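Local coordinates for cell division GTPase FtsZ, diverged (Clostridium botulinum C, PDB 3V3T), which belongs to the tubulin/FtsZ superfamily as a diverged FtsZ-type protein, with a Rossmann-like GTPase domain followed by a TubZ-like C-terminal domain, at residues Ile106-Leu111 / Asn147-Ser152; Arg151-Asn154 / Asp158-Ile161. The protein carries 1 engineered substitution. One frame throughout, in Å; residues are numbered along the deposited sequence.

Interaction 1 (Ile106-Leu111 / Asn147-Ser152)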
loop_
_atom_site.group_PDB
_atom_site.type_symbol
_atom_site.label_atom_id
_atom_site.label_comp_id
_atom_site.label_asym_id
_atom_site.label_seq_id
_atom_site.Cartn_x
_atom_site.Cartn_y
_atom_site.Cartn_z
ATOM N N ILE A 106 -4.555 4.376 15.175
ATOM C CA ILE A 106 -5.305 5.516 14.674
ATOM C C ILE A 106 -5.804 5.306 13.252
ATOM O O ILE A 106 -6.871 5.794 12.901
ATOM C CB ILE A 106 -4.459 6.807 14.791
ATOM C CG1 ILE A 106 -4.268 7.152 16.266
ATOM C CG2 ILE A 106 -5.110 7.961 14.070
ATOM C CD1 ILE A 106 -3.187 8.187 16.519
ATOM N N THR A 107 -5.057 4.556 12.437
ATOM C CA THR A 107 -5.403 4.429 11.026
ATOM C C THR A 107 -6.759 3.745 10.778
ATOM O O THR A 107 -7.523 4.184 9.925
ATOM C CB THR A 107 -4.335 3.657 10.231
ATOM O OG1 THR A 107 -3.044 4.198 10.502
ATOM C CG2 THR A 107 -4.612 3.744 8.727
ATOM N N PRO A 108 -7.036 2.631 11.472
ATOM C CA PRO A 108 -8.301 1.948 11.183
ATOM C C PRO A 108 -9.537 2.822 11.470
ATOM O O PRO A 108 -10.409 2.933 10.617
ATOM C CB PRO A 108 -8.260 0.723 12.110
ATOM C CG PRO A 108 -6.808 0.448 12.290
ATOM C CD PRO A 108 -6.166 1.829 12.351
ATOM N N PRO A 109 -9.604 3.456 12.645
ATOM C CA PRO A 109 -10.801 4.271 12.862
ATOM C C PRO A 109 -10.920 5.400 11.846
ATOM O O PRO A 109 -11.999 5.605 11.292
ATOM C CB PRO A 109 -10.601 4.847 14.273
ATOM C CG PRO A 109 -9.590 3.972 14.922
ATOM C CD PRO A 109 -8.718 3.422 13.821
ATOM N N ILE A 110 -9.837 6.127 11.598
ATOM C CA ILE A 110 -9.912 7.257 10.670
ATOM C C ILE A 110 -10.317 6.813 9.274
ATOM O O ILE A 110 -11.151 7.445 8.628
ATOM C CB ILE A 110 -8.610 8.067 10.615
ATOM C CG1 ILE A 110 -8.320 8.675 11.981
ATOM C CG2 ILE A 110 -8.745 9.209 9.647
ATOM C CD1 ILE A 110 -7.271 9.748 11.936
ATOM N N LEU A 111 -9.750 5.702 8.820
ATOM C CA LEU A 111 -10.135 5.132 7.531
ATOM C C LEU A 111 -11.608 4.679 7.543
ATOM O O LEU A 111 -12.373 5.017 6.645
ATOM C CB LEU A 111 -9.189 3.993 7.181
ATOM C CG LEU A 111 -9.441 2.971 6.081
ATOM C CD1 LEU A 111 -9.888 3.633 4.810
ATOM C CD2 LEU A 111 -8.124 2.245 5.860
ATOM N N ASN A 147 -6.967 -6.673 11.918
ATOM C CA ASN A 147 -8.318 -7.054 12.284
ATOM C C ASN A 147 -9.280 -5.873 12.277
ATOM O O ASN A 147 -10.422 -6.008 11.840
ATOM C CB ASN A 147 -8.329 -7.761 13.638
ATOM C CG ASN A 147 -7.858 -9.200 13.538
ATOM O OD1 ASN A 147 -7.803 -9.770 12.442
ATOM N ND2 ASN A 147 -7.532 -9.801 14.681
ATOM N N ASP A 148 -8.824 -4.717 12.753
ATOM C CA ASP A 148 -9.705 -3.555 12.827
ATOM C C ASP A 148 -10.022 -3.048 11.427
ATOM O O ASP A 148 -11.147 -2.616 11.148
ATOM C CB ASP A 148 -9.088 -2.432 13.650
ATOM C CG ASP A 148 -9.066 -2.726 15.126
ATOM O OD1 ASP A 148 -9.699 -3.714 15.560
ATOM O OD2 ASP A 148 -8.410 -1.952 15.860
ATOM N N ILE A 149 -9.031 -3.108 10.542
ATOM C CA ILE A 149 -9.273 -2.737 9.153
ATOM C C ILE A 149 -10.251 -3.708 8.469
ATOM O O ILE A 149 -11.192 -3.279 7.786
ATOM C CB ILE A 149 -7.949 -2.540 8.384
ATOM C CG1 ILE A 149 -7.311 -1.218 8.822
ATOM C CG2 ILE A 149 -8.170 -2.533 6.879
ATOM C CD1 ILE A 149 -6.012 -0.898 8.146
ATOM N N MET A 150 -10.055 -5.010 8.671
ATOM C CA MET A 150 -10.976 -6.006 8.129
ATOM C C MET A 150 -12.411 -5.739 8.592
ATOM O O MET A 150 -13.339 -5.662 7.787
ATOM C CB MET A 150 -10.551 -7.419 8.540
ATOM C CG MET A 150 -9.270 -7.919 7.847
ATOM S SD MET A 150 -9.390 -7.967 6.030
ATOM C CE MET A 150 -8.280 -6.653 5.546
ATOM N N ARG A 151 -12.583 -5.578 9.898
ATOM C CA ARG A 151 -13.906 -5.373 10.477
ATOM C C ARG A 151 -14.620 -4.119 9.942
ATOM O O ARG A 151 -15.845 -4.082 9.872
ATOM C CB ARG A 151 -13.805 -5.359 12.008
ATOM C CG ARG A 151 -15.037 -4.840 12.742
ATOM C CD ARG A 151 -14.931 -5.085 14.255
ATOM N NE ARG A 151 -13.544 -5.075 14.732
ATOM C CZ ARG A 151 -12.900 -6.154 15.180
ATOM N NH1 ARG A 151 -13.525 -7.326 15.224
ATOM N NH2 ARG A 151 -11.640 -6.064 15.594
ATOM N N SER A 152 -13.852 -3.106 9.557
ATOM C CA SER A 152 -14.411 -1.836 9.083
ATOM C C SER A 152 -14.563 -1.703 7.571
ATOM O O SER A 152 -15.091 -0.700 7.099
ATOM C CB SER A 152 -13.536 -0.677 9.559
ATOM O OG SER A 152 -13.533 -0.593 10.974
#
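Pro-108 packs between the two helices, its CB and CG against Asp-148 and Ile-149. The closest touch is between methylenes: CB of Pro-108 lies 3.6 Å from CB of Asp-148, the methylene that carries the carboxylate. The other neighbour, Ile-149, runs at about a right angle to the proline ring and brings its CG1 to 3.9 Å from Pro-108 CG. With chi1 at -74°, CG1 of Ile-149 stands beside the backbone N, and the extended chain carries the terminal methyl on to Leu-111. There Ile-149 CD1 is 4.4 Å from Leu-111 CD2. No hydrogen bond joins the two segments; the contact is apolar packing.

The helices run side by side in nearly the same direction, their short axes 11° apart and 8.9 Å at closest approach. The CA atoms of Pro-108 and Ile-149 are 5.2 Å apart, consistent with the compact proline ring at the interface. The segments belong to helices 101-117 and 136-152, neighbours on one face of the Rossmann-like sheet in the GTPase domain, where Leu-111 and Ile-149 both rest on Phe-125 of strand 122-129.

Beyond the methylene contact, each oxygen of the Asp-148 carboxylate meets a different arginine. NH2 of Arg-151, one turn on, meets OD1 of Asp-148 at 3.0 Å, nearly along its C-O axis, and the oxygen sits at the guanidinium edge, only 3° out of plane. OD2 forms a salt bridge with Arg-64, so two arginines probably favour the charged carboxylate and restrict its rotation.

Interaction 2 (Arg151-Asn154 / Asp158-Ile161)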
loop_
_atom_site.group_PDB
_atom_site.type_symbol
_atom_site.label_atom_id
_atom_site.label_comp_id
_atom_site.label_asym_id
_atom_site.label_seq_id
_atom_site.Cartn_x
_atom_site.Cartn_y
_atom_site.Cartn_z
ATOM N N ARG A 151 -12.583 -5.578 9.898
ATOM C CA ARG A 151 -13.906 -5.373 10.477
ATOM C C ARG A 151 -14.620 -4.119 9.942
ATOM O O ARG A 151 -15.845 -4.082 9.872
ATOM C CB ARG A 151 -13.805 -5.359 12.008
ATOM C CG ARG A 151 -15.037 -4.840 12.742
ATOM C CD ARG A 151 -14.931 -5.085 14.255
ATOM N NE ARG A 151 -13.544 -5.075 14.732
ATOM C CZ ARG A 151 -12.900 -6.154 15.180
ATOM N NH1 ARG A 151 -13.525 -7.326 15.224
ATOM N NH2 ARG A 151 -11.640 -6.064 15.594
ATOM N N SER A 152 -13.852 -3.106 9.557
ATOM C CA SER A 152 -14.411 -1.836 9.083
ATOM C C SER A 152 -14.563 -1.703 7.571
ATOM O O SER A 152 -15.091 -0.700 7.099
ATOM C CB SER A 152 -13.536 -0.677 9.559
ATOM O OG SER A 152 -13.533 -0.593 10.974
ATOM N N THR A 153 -14.088 -2.688 6.814
ATOM C CA THR A 153 -14.046 -2.574 5.359
ATOM C C THR A 153 -14.608 -3.822 4.704
ATOM O O THR A 153 -14.232 -4.163 3.568
ATOM C CB THR A 153 -12.607 -2.429 4.853
ATOM O OG1 THR A 153 -11.861 -3.607 5.192
ATOM C CG2 THR A 153 -11.928 -1.213 5.454
ATOM N N ASN A 154 -15.478 -4.519 5.429
ATOM C CA ASN A 154 -16.045 -5.774 4.945
ATOM C C ASN A 154 -14.952 -6.742 4.506
ATOM O O ASN A 154 -14.982 -7.258 3.392
ATOM C CB ASN A 154 -17.014 -5.527 3.785
ATOM C CG ASN A 154 -17.861 -6.755 3.455
ATOM O OD1 ASN A 154 -17.971 -7.689 4.259
ATOM N ND2 ASN A 154 -18.464 -6.758 2.268
ATOM N N ASP A 158 -14.151 -3.110 0.715
ATOM C CA ASP A 158 -14.534 -1.708 0.494
ATOM C C ASP A 158 -13.352 -0.783 0.164
ATOM O O ASP A 158 -13.533 0.410 -0.126
ATOM C CB ASP A 158 -15.281 -1.145 1.711
ATOM C CG ASP A 158 -16.592 -1.864 1.987
ATOM O OD1 ASP A 158 -17.189 -2.412 1.032
ATOM O OD2 ASP A 158 -17.020 -1.878 3.167
ATOM N N ILE A 159 -12.144 -1.322 0.221
ATOM C CA ILE A 159 -10.951 -0.514 0.019
ATOM C C ILE A 159 -9.941 -1.293 -0.803
ATOM O O ILE A 159 -10.051 -2.506 -0.967
ATOM C CB ILE A 159 -10.275 -0.149 1.359
ATOM C CG1 ILE A 159 -9.774 -1.405 2.066
ATOM C CG2 ILE A 159 -11.232 0.649 2.276
ATOM C CD1 ILE A 159 -8.715 -1.108 3.151
ATOM N N SER A 160 -8.942 -0.598 -1.319
ATOM C CA SER A 160 -7.856 -1.299 -1.975
ATOM C C SER A 160 -6.707 -1.389 -0.966
ATOM O O SER A 160 -6.537 -0.514 -0.125
ATOM C CB SER A 160 -7.472 -0.598 -3.270
ATOM O OG SER A 160 -6.881 0.641 -2.995
ATOM N N ILE A 161 -5.968 -2.486 -0.990
ATOM C CA ILE A 161 -4.983 -2.752 0.053
ATOM C C ILE A 161 -3.627 -3.033 -0.601
ATOM O O ILE A 161 -3.545 -3.852 -1.512
ATOM C CB ILE A 161 -5.392 -3.994 0.901
ATOM C CG1 ILE A 161 -6.634 -3.699 1.740
ATOM C CG2 ILE A 161 -4.246 -4.446 1.806
ATOM C CD1 ILE A 161 -7.208 -4.933 2.442
#
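The Asp-158 carboxylate turns one face to the carbonyl group of Thr-153, and OD2 of Asp-158 comes to 3.5 Å from Thr-153 C. CB of Asn-154 lies on the same side of the carboxylate; in the conformer given, it makes a looser van der Waals touch with Asp-158 OD2 at 3.7 Å. The polar partner of OD2 is Lys-115 of helix 101-117, which forms a salt bridge with it and also bonds to the backbone O of Ser-152. That shared lysine probably offsets the closeness of the carboxylate to the Thr-153 carbonyl oxygen.

One hydrogen bond crosses the contact. The backbone N of Asp-158 donates to O of Thr-153 at 3.0 Å with an N-H...O angle of 151°, and the donor is tilted 33° from the carbonyl plane. This closes the short loop in which helix 136-152 gives way to strand 160-165, the second connection of the beta-alpha-beta unit begun by strand 122-129. Asn-154 has a left-handed backbone conformation that turns the chain just after the helix.

On the buried side of the turn the contact is apolar. CG2 of Thr-153 reaches CG2 of Ile-159 at 3.7 Å and lies 4.0 Å from its CD1, the two side chains meeting at a slant. With chi1 at 63°, the hydroxyl of Thr-153 points back toward the helix, where it is hydrogen-bonded to O of Ile-149, and the CG2 methyl faces the isoleucine. Behind this pair, Ile-159 packs on Phe-123 and Phe-125 of strand 122-129, and its backbone bonds to Lys-211 of strand 211-217.

In the fold
Interactions 1 and 2 follow one another along helix 136-152 and share Arg-151 and Ser-152; their centres are 8 Å apart. Interaction 1 sets the helix against helix 101-117, and interaction 2 carries the chain from the helix end into strand 160-165. Their apolar parts merge: Ile-149 CG2 lies 4.0 Å from Ile-159 CD1, Leu-111 CD1 is 4.1 Å from Ile-159 CG2, and Met-150 CE comes to 3.7 Å from Ile-161 CD1. Ile-159 thus meets residues from both helices of interaction 1 over the sheet. A polar link runs alongside, through Lys-115, which joins the two contacts from helix 101-117.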